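DnaB intein (PDB 1MI8) is an intein that probably excises itself from a replicative DNA helicase precursor by protein splicing, joining the flanking segments. Local coordinates at residues Glu93-Pro98 against Asp123-Ile128. The protein carries 4 engineered substitutions. Sequence-based numbering, arbitrary orientation.
Sequences EHIALP and DSIVSI
Ile-95 and Asp-123 form an antiparallel hydrogen-bonded pair: Ile-95 N donates to Asp-123 O at 2.9 Å, and Asp-123 N returns a bond to Ile-95 O at 3.0 Å. The next pair, His-94 with Ser-124, is non-hydrogen-bonded, its CA atoms 4.3 Å apart. Beyond it Ile-125 N reaches Glu-93 O in a weak bond of 3.4 Å. The axes of strand 94-98 and of the 123-128 piece of strand 120-140 run at 121° between their N-to-C directions, antiparallel but strongly skewed; in the other direction the pairing passes to Ser-121, which bonds Leu-97.

Asp-123, followed outward, leaves its strand on the same face as Ile-95. Its CB lies 3.7 Å from Leu-97 CD1. With CG anti to the backbone N (chi1 -156°), the carboxylate sits on the far side of CB from the 94-98 backbone; OD1 turns back to Ser-124 N in a weak bond, while OD2 skirts the same Leu-97 methyl and accepts hydrogen bonds from Leu-65 N and Thr-63 OG1.

On the face of His-94 and Ser-124, the imidazole meets the serine hydroxyl obliquely, His-94 NE2 3.3 Å from Ser-124 OG. One water bridges the strands, donating to Glu-93 O and accepting from Ser-124 OG. Beside Glu-93, Ile-125 extends CD1 to within 3.6 Å of Glu-93 CB and 4.1 Å of Ile-95 CG2, the two isoleucines crossing at about a right angle.

Within the intein splicing domain, the paired bonds of Ile-95 and Asp-123 thus fix the register, and doubly bonded OD2 ties this strand to the 63-65 region.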
loop_
_atom_site.group_PDB
_atom_site.type_symbol
_atom_site.label_atom_id
_atom_site.label_comp_id
_atom_site.label_asym_id
_atom_site.label_seq_id
_atom_site.Cartn_x
_atom_site.Cartn_y
_atom_site.Cartn_z
ATOM N N GLU A 93 -8.284 -1.151 3.714
ATOM C CA GLU A 93 -8.492 -2.138 4.794
ATOM C C GLU A 93 -8.331 -1.535 6.194
ATOM O O GLU A 93 -7.705 -0.491 6.358
ATOM C CB GLU A 93 -7.487 -3.324 4.671
ATOM C CG GLU A 93 -7.411 -4.187 3.362
ATOM C CD GLU A 93 -8.478 -5.314 3.293
ATOM O OE1 GLU A 93 -9.022 -5.760 4.337
ATOM O OE2 GLU A 93 -8.739 -5.803 2.193
ATOM N N HIS A 94 -8.903 -2.166 7.216
ATOM C CA HIS A 94 -8.616 -1.710 8.573
ATOM C C HIS A 94 -7.970 -2.948 9.199
ATOM O O HIS A 94 -8.310 -4.078 8.825
ATOM C CB HIS A 94 -9.883 -1.385 9.381
ATOM C CG HIS A 94 -10.691 -0.251 8.821
ATOM N ND1 HIS A 94 -11.435 -0.371 7.665
ATOM C CD2 HIS A 94 -10.813 1.037 9.217
ATOM C CE1 HIS A 94 -11.972 0.801 7.366
ATOM N NE2 HIS A 94 -11.606 1.673 8.288
ATOM N N ILE A 95 -7.067 -2.771 10.153
ATOM C CA ILE A 95 -6.490 -3.946 10.841
ATOM C C ILE A 95 -6.607 -3.817 12.358
ATOM O O ILE A 95 -6.741 -2.728 12.935
ATOM C CB ILE A 95 -5.028 -4.217 10.470
ATOM C CG1 ILE A 95 -4.143 -3.093 10.997
ATOM C CG2 ILE A 95 -4.928 -4.351 8.918
ATOM C CD1 ILE A 95 -2.604 -3.359 10.806
ATOM N N ALA A 96 -6.595 -4.965 12.989
ATOM C CA ALA A 96 -6.790 -5.059 14.407
ATOM C C ALA A 96 -5.587 -4.588 15.257
ATOM O O ALA A 96 -4.438 -5.055 15.039
ATOM C CB ALA A 96 -7.130 -6.494 14.729
ATOM N N LEU A 97 -5.857 -3.648 16.172
ATOM C CA LEU A 97 -4.861 -3.146 17.153
ATOM C C LEU A 97 -5.459 -3.354 18.553
ATOM O O LEU A 97 -6.642 -3.169 18.766
ATOM C CB LEU A 97 -4.609 -1.634 17.046
ATOM C CG LEU A 97 -4.349 -1.020 15.683
ATOM C CD1 LEU A 97 -4.046 0.448 15.940
ATOM C CD2 LEU A 97 -3.219 -1.760 14.966
ATOM N N PRO A 98 -4.620 -3.703 19.527
ATOM C CA PRO A 98 -5.164 -3.897 20.881
ATOM C C PRO A 98 -5.658 -2.524 21.368
ATOM O O PRO A 98 -4.995 -1.522 21.174
ATOM C CB PRO A 98 -3.959 -4.424 21.663
ATOM C CG PRO A 98 -2.714 -4.076 20.748
ATOM C CD PRO A 98 -3.240 -4.216 19.377
ATOM N N ASP A 123 -8.104 -0.002 12.854
ATOM C CA ASP A 123 -7.496 1.232 12.318
ATOM C C ASP A 123 -7.151 1.126 10.840
ATOM O O ASP A 123 -6.733 0.056 10.372
ATOM C CB ASP A 123 -6.223 1.540 13.140
ATOM C CG ASP A 123 -5.827 3.011 13.119
ATOM O OD1 ASP A 123 -6.673 3.823 12.796
ATOM O OD2 ASP A 123 -4.665 3.341 13.441
ATOM N N SER A 124 -7.326 2.238 10.116
ATOM C CA SER A 124 -7.043 2.290 8.686
ATOM C C SER A 124 -5.573 2.226 8.402
ATOM O O SER A 124 -4.770 2.721 9.155
ATOM C CB SER A 124 -7.544 3.593 8.055
ATOM O OG SER A 124 -8.951 3.644 8.032
ATOM N N ILE A 125 -5.226 1.590 7.307
ATOM C CA ILE A 125 -3.865 1.534 6.860
ATOM C C ILE A 125 -3.630 2.837 6.138
ATOM O O ILE A 125 -4.457 3.250 5.336
ATOM C CB ILE A 125 -3.641 0.381 5.861
ATOM C CG1 ILE A 125 -3.954 -0.958 6.558
ATOM C CG2 ILE A 125 -2.169 0.373 5.412
ATOM C CD1 ILE A 125 -4.237 -2.057 5.607
ATOM N N VAL A 126 -2.504 3.501 6.427
ATOM C CA VAL A 126 -2.188 4.731 5.722
ATOM C C VAL A 126 -0.897 4.593 4.910
ATOM O O VAL A 126 -0.589 5.460 4.073
ATOM C CB VAL A 126 -2.081 5.960 6.667
ATOM C CG1 VAL A 126 -3.429 6.138 7.379
ATOM C CG2 VAL A 126 -0.894 5.832 7.639
ATOM N N SER A 127 -0.137 3.545 5.182
ATOM C CA SER A 127 1.095 3.331 4.422
ATOM C C SER A 127 1.603 1.894 4.397
ATOM O O SER A 127 1.544 1.173 5.396
ATOM C CB SER A 127 2.237 4.257 4.937
ATOM O OG SER A 127 3.266 4.269 3.951
ATOM N N ILE A 128 2.103 1.496 3.229
ATOM C CA ILE A 128 2.679 0.186 3.006
ATOM C C ILE A 128 3.792 0.482 2.032
ATOM O O ILE A 128 3.532 0.908 0.870
ATOM C CB ILE A 128 1.707 -0.798 2.327
ATOM C CG1 ILE A 128 0.317 -0.774 2.987
ATOM C CG2 ILE A 128 2.247 -2.238 2.490
ATOM C CD1 ILE A 128 -0.736 -1.548 2.125
HETATM O O HOH W 1 -8.755 1.950 5.577
#